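Glucose-6-phosphate dehydrogenase (Trypanosoma cruzi, PDB 5AQ1) catalyses the NADP-dependent oxidation of glucose 6-phosphate to 6-phosphogluconolactone, the first step of the oxidative pentose phosphate pathway. Local coordinates at residues 274-286 / 295-307. Numbering follows the deposited sequence.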
ATOM      1  N   LEU B 274     -14.899  -0.735 -26.496  1.00 35.26           N
ATOM      2  CA  LEU B 274     -13.789  -0.256 -25.675  1.00 35.63           C
ATOM      3  C   LEU B 274     -14.246   0.231 -24.298  1.00 35.20           C
ATOM      4  O   LEU B 274     -13.480   0.162 -23.332  1.00 36.60           O
ATOM      5  CB  LEU B 274     -13.010   0.840 -26.408  1.00 35.36           C
ATOM      6  CG  LEU B 274     -12.509   0.494 -27.819  1.00 36.28           C
ATOM      7  CD1 LEU B 274     -11.491   1.529 -28.280  1.00 37.18           C
ATOM      8  CD2 LEU B 274     -11.907  -0.903 -27.902  1.00 35.49           C
ATOM      9  N   THR B 275     -15.482   0.713 -24.206  1.00 34.06           N
ATOM     10  CA  THR B 275     -16.065   1.076 -22.917  1.00 33.67           C
ATOM     11  C   THR B 275     -16.346  -0.173 -22.077  1.00 33.28           C
ATOM     12  O   THR B 275     -16.211  -0.147 -20.857  1.00 33.00           O
ATOM     13  CB  THR B 275     -17.355   1.899 -23.097  1.00 34.77           C
ATOM     14  OG1 THR B 275     -17.057   3.086 -23.838  1.00 33.95           O
ATOM     15  CG2 THR B 275     -17.958   2.290 -21.744  1.00 35.89           C
ATOM     16  N   GLN B 276     -16.734  -1.266 -22.729  1.00 34.98           N
ATOM     17  CA  GLN B 276     -16.888  -2.552 -22.043  1.00 34.96           C
ATOM     18  C   GLN B 276     -15.559  -2.991 -21.437  1.00 34.98           C
ATOM     19  O   GLN B 276     -15.489  -3.369 -20.266  1.00 34.63           O
ATOM     20  CB  GLN B 276     -17.398  -3.628 -23.007  1.00 35.88           C
ATOM     21  CG  GLN B 276     -18.902  -3.617 -23.215  1.00 36.82           C
ATOM     22  CD  GLN B 276     -19.671  -4.025 -21.976  1.00 38.52           C
ATOM     23  OE1 GLN B 276     -19.129  -4.669 -21.074  1.00 39.00           O
ATOM     24  NE2 GLN B 276     -20.945  -3.654 -21.924  1.00 40.09           N
ATOM     25  N   ILE B 277     -14.507  -2.937 -22.249  1.00 34.91           N
ATOM     26  CA  ILE B 277     -13.157  -3.241 -21.782  1.00 34.94           C
ATOM     27  C   ILE B 277     -12.766  -2.290 -20.650  1.00 33.86           C
ATOM     28  O   ILE B 277     -12.233  -2.724 -19.632  1.00 32.74           O
ATOM     29  CB  ILE B 277     -12.131  -3.180 -22.938  1.00 34.97           C
ATOM     30  CG1 ILE B 277     -12.331  -4.378 -23.870  1.00 35.28           C
ATOM     31  CG2 ILE B 277     -10.705  -3.176 -22.406  1.00 35.22           C
ATOM     32  CD1 ILE B 277     -11.665  -4.236 -25.219  1.00 35.55           C
ATOM     33  N   LEU B 278     -13.049  -1.001 -20.828  1.00 33.21           N
ATOM     34  CA  LEU B 278     -12.772  -0.002 -19.795  1.00 32.85           C
ATOM     35  C   LEU B 278     -13.400  -0.391 -18.460  1.00 32.93           C
ATOM     36  O   LEU B 278     -12.741  -0.329 -17.420  1.00 31.96           O
ATOM     37  CB  LEU B 278     -13.284   1.378 -20.217  1.00 32.41           C
ATOM     38  CG  LEU B 278     -13.202   2.494 -19.171  1.00 32.75           C
ATOM     39  CD1 LEU B 278     -11.764   2.741 -18.739  1.00 32.74           C
ATOM     40  CD2 LEU B 278     -13.820   3.769 -19.717  1.00 33.49           C
ATOM     41  N   SER B 279     -14.668  -0.800 -18.504  1.00 32.47           N
ATOM     42  CA  SER B 279     -15.413  -1.133 -17.292  1.00 32.83           C
ATOM     43  C   SER B 279     -14.824  -2.346 -16.584  1.00 32.53           C
ATOM     44  O   SER B 279     -14.753  -2.376 -15.359  1.00 32.71           O
ATOM     45  CB  SER B 279     -16.891  -1.376 -17.604  1.00 33.06           C
ATOM     46  OG  SER B 279     -17.076  -2.591 -18.310  1.00 34.49           O
ATOM     47  N   LEU B 280     -14.394  -3.340 -17.355  1.00 32.49           N
ATOM     48  CA  LEU B 280     -13.765  -4.527 -16.779  1.00 32.25           C
ATOM     49  C   LEU B 280     -12.414  -4.206 -16.135  1.00 31.75           C
ATOM     50  O   LEU B 280     -12.066  -4.786 -15.105  1.00 33.27           O
ATOM     51  CB  LEU B 280     -13.593  -5.610 -17.844  1.00 32.26           C
ATOM     52  CG  LEU B 280     -14.894  -6.216 -18.375  1.00 32.08           C
ATOM     53  CD1 LEU B 280     -14.635  -7.013 -19.642  1.00 32.45           C
ATOM     54  CD2 LEU B 280     -15.557  -7.093 -17.324  1.00 32.71           C
ATOM     55  N   LEU B 281     -11.667  -3.284 -16.737  1.00 30.15           N
ATOM     56  CA  LEU B 281     -10.356  -2.890 -16.222  1.00 29.93           C
ATOM     57  C   LEU B 281     -10.421  -1.995 -14.978  1.00 29.84           C
ATOM     58  O   LEU B 281      -9.442  -1.910 -14.242  1.00 30.31           O
ATOM     59  CB  LEU B 281      -9.559  -2.156 -17.304  1.00 30.02           C
ATOM     60  CG  LEU B 281      -9.147  -2.965 -18.533  1.00 30.39           C
ATOM     61  CD1 LEU B 281      -8.689  -2.034 -19.642  1.00 30.51           C
ATOM     62  CD2 LEU B 281      -8.060  -3.974 -18.192  1.00 30.67           C
ATOM     63  N   THR B 282     -11.552  -1.322 -14.760  1.00 28.81           N
ATOM     64  CA  THR B 282     -11.664  -0.305 -13.712  1.00 29.00           C
ATOM     65  C   THR B 282     -12.612  -0.648 -12.555  1.00 30.05           C
ATOM     66  O   THR B 282     -12.489  -0.070 -11.474  1.00 30.23           O
ATOM     67  CB  THR B 282     -12.115   1.044 -14.306  1.00 28.70           C
ATOM     68  OG1 THR B 282     -13.355   0.872 -15.000  1.00 28.45           O
ATOM     69  CG2 THR B 282     -11.062   1.583 -15.265  1.00 28.76           C
ATOM     70  N   MET B 283     -13.561  -1.554 -12.781  1.00 30.85           N
ATOM     71  CA  MET B 283     -14.535  -1.930 -11.756  1.00 31.56           C
ATOM     72  C   MET B 283     -13.863  -2.395 -10.470  1.00 31.48           C
ATOM     73  O   MET B 283     -12.717  -2.843 -10.483  1.00 30.98           O
ATOM     74  CB  MET B 283     -15.467  -3.041 -12.268  1.00 32.57           C
ATOM     75  CG  MET B 283     -14.769  -4.359 -12.589  1.00 34.14           C
ATOM     76  SD  MET B 283     -15.857  -5.627 -13.281  1.00 35.15           S
ATOM     77  CE  MET B 283     -16.175  -6.623 -11.832  1.00 37.02           C
ATOM     78  N   GLU B 284     -14.590  -2.283  -9.361  1.00 31.73           N
ATOM     79  CA  GLU B 284     -14.147  -2.863  -8.101  1.00 32.88           C
ATOM     80  C   GLU B 284     -14.328  -4.378  -8.128  1.00 33.08           C
ATOM     81  O   GLU B 284     -15.016  -4.920  -8.996  1.00 33.53           O
ATOM     82  CB  GLU B 284     -14.929  -2.272  -6.924  1.00 33.71           C
ATOM     83  CG  GLU B 284     -14.659  -0.796  -6.677  1.00 34.07           C
ATOM     84  CD  GLU B 284     -13.236  -0.530  -6.232  1.00 34.19           C
ATOM     85  OE1 GLU B 284     -12.717  -1.309  -5.399  1.00 35.77           O
ATOM     86  OE2 GLU B 284     -12.633   0.451  -6.719  1.00 32.16           O
ATOM     87  N   LYS B 285     -13.696  -5.056  -7.176  1.00 33.63           N
ATOM     88  CA  LYS B 285     -13.883  -6.486  -7.013  1.00 34.29           C
ATOM     89  C   LYS B 285     -15.357  -6.753  -6.703  1.00 36.06           C
ATOM     90  O   LYS B 285     -15.915  -6.152  -5.782  1.00 38.56           O
ATOM     91  CB  LYS B 285     -13.003  -7.014  -5.886  1.00 34.25           C
ATOM     92  CG  LYS B 285     -13.095  -8.517  -5.695  1.00 35.62           C
ATOM     93  CD  LYS B 285     -12.317  -8.974  -4.473  1.00 36.03           C
ATOM     94  CE  LYS B 285     -10.820  -8.880  -4.691  1.00 35.54           C
ATOM     95  NZ  LYS B 285     -10.085  -9.543  -3.584  1.00 36.25           N
ATOM     96  N   PRO B 286     -16.002  -7.639  -7.483  1.00 36.32           N
ATOM     97  CA  PRO B 286     -17.419  -7.907  -7.262  1.00 36.21           C
ATOM     98  C   PRO B 286     -17.675  -8.763  -6.033  1.00 36.41           C
ATOM     99  O   PRO B 286     -16.782  -9.468  -5.563  1.00 36.33           O
ATOM    100  CB  PRO B 286     -17.844  -8.637  -8.540  1.00 37.16           C
ATOM    101  CG  PRO B 286     -16.603  -9.290  -9.034  1.00 36.95           C
ATOM    102  CD  PRO B 286     -15.472  -8.381  -8.643  1.00 36.94           C
ATOM    103  N   ARG B 295     -22.114  -7.349 -13.130  1.00 33.68           N
ATOM    104  CA  ARG B 295     -22.709  -6.246 -13.880  1.00 33.56           C
ATOM    105  C   ARG B 295     -22.955  -5.005 -13.027  1.00 33.48           C
ATOM    106  O   ARG B 295     -22.827  -3.884 -13.515  1.00 32.29           O
ATOM    107  CB  ARG B 295     -24.019  -6.685 -14.516  1.00 35.16           C
ATOM    108  CG  ARG B 295     -23.853  -7.392 -15.851  1.00 35.30           C
ATOM    109  CD  ARG B 295     -25.066  -8.261 -16.123  1.00 36.24           C
ATOM    110  NE  ARG B 295     -25.706  -7.955 -17.396  1.00 36.66           N
ATOM    111  CZ  ARG B 295     -26.991  -8.181 -17.675  1.00 36.52           C
ATOM    112  NH1 ARG B 295     -27.810  -8.716 -16.771  1.00 35.74           N
ATOM    113  NH2 ARG B 295     -27.463  -7.865 -18.872  1.00 36.84           N
ATOM    114  N   ASP B 296     -23.320  -5.206 -11.762  1.00 33.81           N
ATOM    115  CA  ASP B 296     -23.453  -4.098 -10.816  1.00 33.36           C
ATOM    116  C   ASP B 296     -22.163  -3.285 -10.745  1.00 33.73           C
ATOM    117  O   ASP B 296     -22.200  -2.061 -10.810  1.00 33.84           O
ATOM    118  CB  ASP B 296     -23.817  -4.604  -9.413  1.00 34.24           C
ATOM    119  CG  ASP B 296     -25.307  -4.898  -9.247  1.00 34.11           C
ATOM    120  OD1 ASP B 296     -26.060  -4.870 -10.242  1.00 32.92           O
ATOM    121  OD2 ASP B 296     -25.721  -5.162  -8.102  1.00 34.23           O
ATOM    122  N   GLU B 297     -21.024  -3.967 -10.624  1.00 33.72           N
ATOM    123  CA  GLU B 297     -19.736  -3.277 -10.518  1.00 34.03           C
ATOM    124  C   GLU B 297     -19.373  -2.532 -11.795  1.00 33.37           C
ATOM    125  O   GLU B 297     -18.772  -1.458 -11.740  1.00 32.25           O
ATOM    126  CB  GLU B 297     -18.608  -4.249 -10.155  1.00 34.60           C
ATOM    127  CG  GLU B 297     -18.722  -4.886  -8.777  1.00 35.60           C
ATOM    128  CD  GLU B 297     -18.825  -3.882  -7.640  1.00 36.55           C
ATOM    129  OE1 GLU B 297     -18.342  -2.738  -7.783  1.00 37.85           O
ATOM    130  OE2 GLU B 297     -19.384  -4.248  -6.588  1.00 37.72           O
ATOM    131  N   LYS B 298     -19.728  -3.105 -12.941  1.00 33.11           N
ATOM    132  CA  LYS B 298     -19.471  -2.460 -14.226  1.00 33.32           C
ATOM    133  C   LYS B 298     -20.282  -1.170 -14.352  1.00 33.46           C
ATOM    134  O   LYS B 298     -19.760  -0.150 -14.793  1.00 34.93           O
ATOM    135  CB  LYS B 298     -19.783  -3.412 -15.382  1.00 33.42           C
ATOM    136  CG  LYS B 298     -18.859  -4.618 -15.442  1.00 33.78           C
ATOM    137  CD  LYS B 298     -19.361  -5.682 -16.405  1.00 34.39           C
ATOM    138  CE  LYS B 298     -19.100  -5.297 -17.850  1.00 35.45           C
ATOM    139  NZ  LYS B 298     -19.714  -6.262 -18.802  1.00 37.18           N
ATOM    140  N   VAL B 299     -21.546  -1.211 -13.939  1.00 32.90           N
ATOM    141  CA  VAL B 299     -22.394  -0.022 -13.955  1.00 33.40           C
ATOM    142  C   VAL B 299     -21.867   1.023 -12.979  1.00 33.55           C
ATOM    143  O   VAL B 299     -21.812   2.208 -13.301  1.00 34.23           O
ATOM    144  CB  VAL B 299     -23.861  -0.349 -13.595  1.00 33.91           C
ATOM    145  CG1 VAL B 299     -24.681   0.927 -13.445  1.00 34.24           C
ATOM    146  CG2 VAL B 299     -24.487  -1.240 -14.655  1.00 33.96           C
ATOM    147  N   GLN B 300     -21.490   0.569 -11.786  1.00 34.16           N
ATOM    148  CA  GLN B 300     -21.012   1.445 -10.719  1.00 34.61           C
ATOM    149  C   GLN B 300     -19.843   2.313 -11.174  1.00 34.60           C
ATOM    150  O   GLN B 300     -19.856   3.522 -10.970  1.00 34.14           O
ATOM    151  CB  GLN B 300     -20.607   0.600  -9.509  1.00 35.51           C
ATOM    152  CG  GLN B 300     -20.080   1.369  -8.304  1.00 37.16           C
ATOM    153  CD  GLN B 300     -21.070   2.373  -7.761  1.00 38.11           C
ATOM    154  OE1 GLN B 300     -22.271   2.184  -7.878  1.00 39.60           O
ATOM    155  NE2 GLN B 300     -20.569   3.448  -7.164  1.00 39.40           N
ATOM    156  N   VAL B 301     -18.844   1.689 -11.793  1.00 35.49           N
ATOM    157  CA  VAL B 301     -17.647   2.407 -12.232  1.00 36.15           C
ATOM    158  C   VAL B 301     -17.914   3.303 -13.444  1.00 37.06           C
ATOM    159  O   VAL B 301     -17.365   4.404 -13.532  1.00 38.55           O
ATOM    160  CB  VAL B 301     -16.443   1.456 -12.491  1.00 35.54           C
ATOM    161  CG1 VAL B 301     -16.628   0.620 -13.751  1.00 35.36           C
ATOM    162  CG2 VAL B 301     -15.148   2.250 -12.579  1.00 35.36           C
ATOM    163  N   LEU B 302     -18.755   2.851 -14.368  1.00 37.26           N
ATOM    164  CA  LEU B 302     -19.082   3.664 -15.540  1.00 39.44           C
ATOM    165  C   LEU B 302     -19.795   4.964 -15.160  1.00 40.39           C
ATOM    166  O   LEU B 302     -19.586   5.995 -15.801  1.00 39.98           O
ATOM    167  CB  LEU B 302     -19.922   2.877 -16.553  1.00 40.16           C
ATOM    168  CG  LEU B 302     -19.199   1.829 -17.410  1.00 41.04           C
ATOM    169  CD1 LEU B 302     -20.166   1.267 -18.438  1.00 41.77           C
ATOM    170  CD2 LEU B 302     -17.965   2.389 -18.107  1.00 41.78           C
ATOM    171  N   ARG B 303     -20.604   4.926 -14.103  1.00 42.19           N
ATOM    172  CA  ARG B 303     -21.268   6.132 -13.602  1.00 44.35           C
ATOM    173  C   ARG B 303     -20.295   7.118 -12.934  1.00 41.02           C
ATOM    174  O   ARG B 303     -20.653   8.268 -12.685  1.00 40.28           O
ATOM    175  CB  ARG B 303     -22.412   5.763 -12.649  1.00 50.68           C
ATOM    176  CG  ARG B 303     -23.605   5.140 -13.360  1.00 58.40           C
ATOM    177  CD  ARG B 303     -24.730   4.762 -12.407  1.00 69.70           C
ATOM    178  NE  ARG B 303     -25.427   5.932 -11.854  1.00 89.18           N
ATOM    179  CZ  ARG B 303     -25.379   6.350 -10.582  1.00 97.53           C
ATOM    180  NH1 ARG B 303     -24.661   5.709  -9.660  1.00103.74           N
ATOM    181  NH2 ARG B 303     -26.068   7.431 -10.222  1.00 99.04           N
ATOM    182  N   GLN B 304     -19.073   6.665 -12.652  1.00 37.86           N
ATOM    183  CA  GLN B 304     -18.022   7.510 -12.082  1.00 35.90           C
ATOM    184  C   GLN B 304     -17.042   8.049 -13.126  1.00 33.59           C
ATOM    185  O   GLN B 304     -16.126   8.788 -12.784  1.00 32.23           O
ATOM    186  CB  GLN B 304     -17.252   6.720 -11.028  1.00 36.20           C
ATOM    187  CG  GLN B 304     -18.119   6.274  -9.864  1.00 37.66           C
ATOM    188  CD  GLN B 304     -17.392   5.362  -8.904  1.00 39.54           C
ATOM    189  OE1 GLN B 304     -16.211   5.067  -9.077  1.00 43.14           O
ATOM    190  NE2 GLN B 304     -18.097   4.904  -7.886  1.00 42.15           N
ATOM    191  N   VAL B 305     -17.217   7.667 -14.390  1.00 32.44           N
ATOM    192  CA  VAL B 305     -16.372   8.178 -15.466  1.00 32.18           C
ATOM    193  C   VAL B 305     -16.820   9.589 -15.824  1.00 33.71           C
ATOM    194  O   VAL B 305     -18.008   9.833 -16.023  1.00 35.14           O
ATOM    195  CB  VAL B 305     -16.438   7.285 -16.718  1.00 31.27           C
ATOM    196  CG1 VAL B 305     -15.627   7.888 -17.857  1.00 31.50           C
ATOM    197  CG2 VAL B 305     -15.937   5.881 -16.402  1.00 30.84           C
ATOM    198  N   VAL B 306     -15.868  10.512 -15.908  1.00 34.12           N
ATOM    199  CA  VAL B 306     -16.165  11.889 -16.288  1.00 35.09           C
ATOM    200  C   VAL B 306     -16.448  11.922 -17.793  1.00 35.92           C
ATOM    201  O   VAL B 306     -15.651  11.400 -18.580  1.00 38.35           O
ATOM    202  CB  VAL B 306     -14.992  12.836 -15.957  1.00 35.17           C
ATOM    203  CG1 VAL B 306     -15.279  14.247 -16.454  1.00 35.50           C
ATOM    204  CG2 VAL B 306     -14.718  12.838 -14.459  1.00 35.19           C
ATOM    205  N   PRO B 307     -17.573  12.535 -18.203  1.00 36.55           N
ATOM    206  CA  PRO B 307     -17.894  12.555 -19.632  1.00 37.03           C
ATOM    207  C   PRO B 307     -16.784  13.160 -20.487  1.00 36.55           C
ATOM    208  O   PRO B 307     -16.174  14.154 -20.098  1.00 37.81           O
ATOM    209  CB  PRO B 307     -19.153  13.427 -19.701  1.00 38.23           C
ATOM    210  CG  PRO B 307     -19.771  13.317 -18.351  1.00 38.17           C
ATOM    211  CD  PRO B 307     -18.621  13.190 -17.395  1.00 37.79           C
TER
HETATM  212  O   HOH W   1     -17.253  -0.896  -9.629  1.00 33.24           O
HETATM  213  O   HOH W   2     -17.607  -4.191  -4.324  1.00 38.73           O
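The side-chain amide of Gln276 takes the ammonium group of Lys298 at an edge: Lys298 NZ lies 2.8 Å from Gln276 OE1, in the carbonyl plane and on a lone pair. The second flat group, the carboxylate of Glu297, sets OE1 against Glu284 CB, while OE2 forms a salt bridge with Arg287 of the third subunit. A water accepts from the backbone N of Glu284 and donates to Glu297 O and Glu297 OE1, and Glu297 CG packs 3.6 Å from Pro286 CA.

The lysine chain crosses the glutamine at about a right angle, its CE lying against Ser279 OG and Leu280 CD2. Both partners also reach Glu462, Lys298 NZ by a salt bridge and Gln276 NE2 by a hydrogen bond. A long, flexible lysine suits this place because its methylenes pack against the helix while its charge finds buried partners. The side chain of Gln276 is about 11 Å from the bound glucose 6-phosphate.

Met283, the first residue past the helix, sets SD 3.8 Å from Lys298 CG; its side chain crosses that of Glu297 at about a right angle, and the bend at chi3 (-100°) lays CE on Glu297 CB.

Ser279, small enough to sit where the helices approach, has its CA 5.3 Å from that of Lys298. It turns its hydroxyl back to Gln276 O (chi1 71°), leaving CB to meet Leu302 CD2. Thr282 likewise returns OG1 to Leu278 O, and both methyls of Val301 lie against Thr282 OG1. Beyond them, Thr275 CG2 touches Leu302 CD2 at 3.6 Å.

The first helix lies on strand 361-366 of the large mixed sheet through Leu278 and Thr282, the second against helix 460-479 through Val299 and Leu302. Helices 264-282 and 291-302 are thus two consecutive helices crossing nearly at right angles (101°, axes 8.8 Å apart), joined by a short connection, in the α+β C-terminal domain of glucose-6-phosphate dehydrogenase.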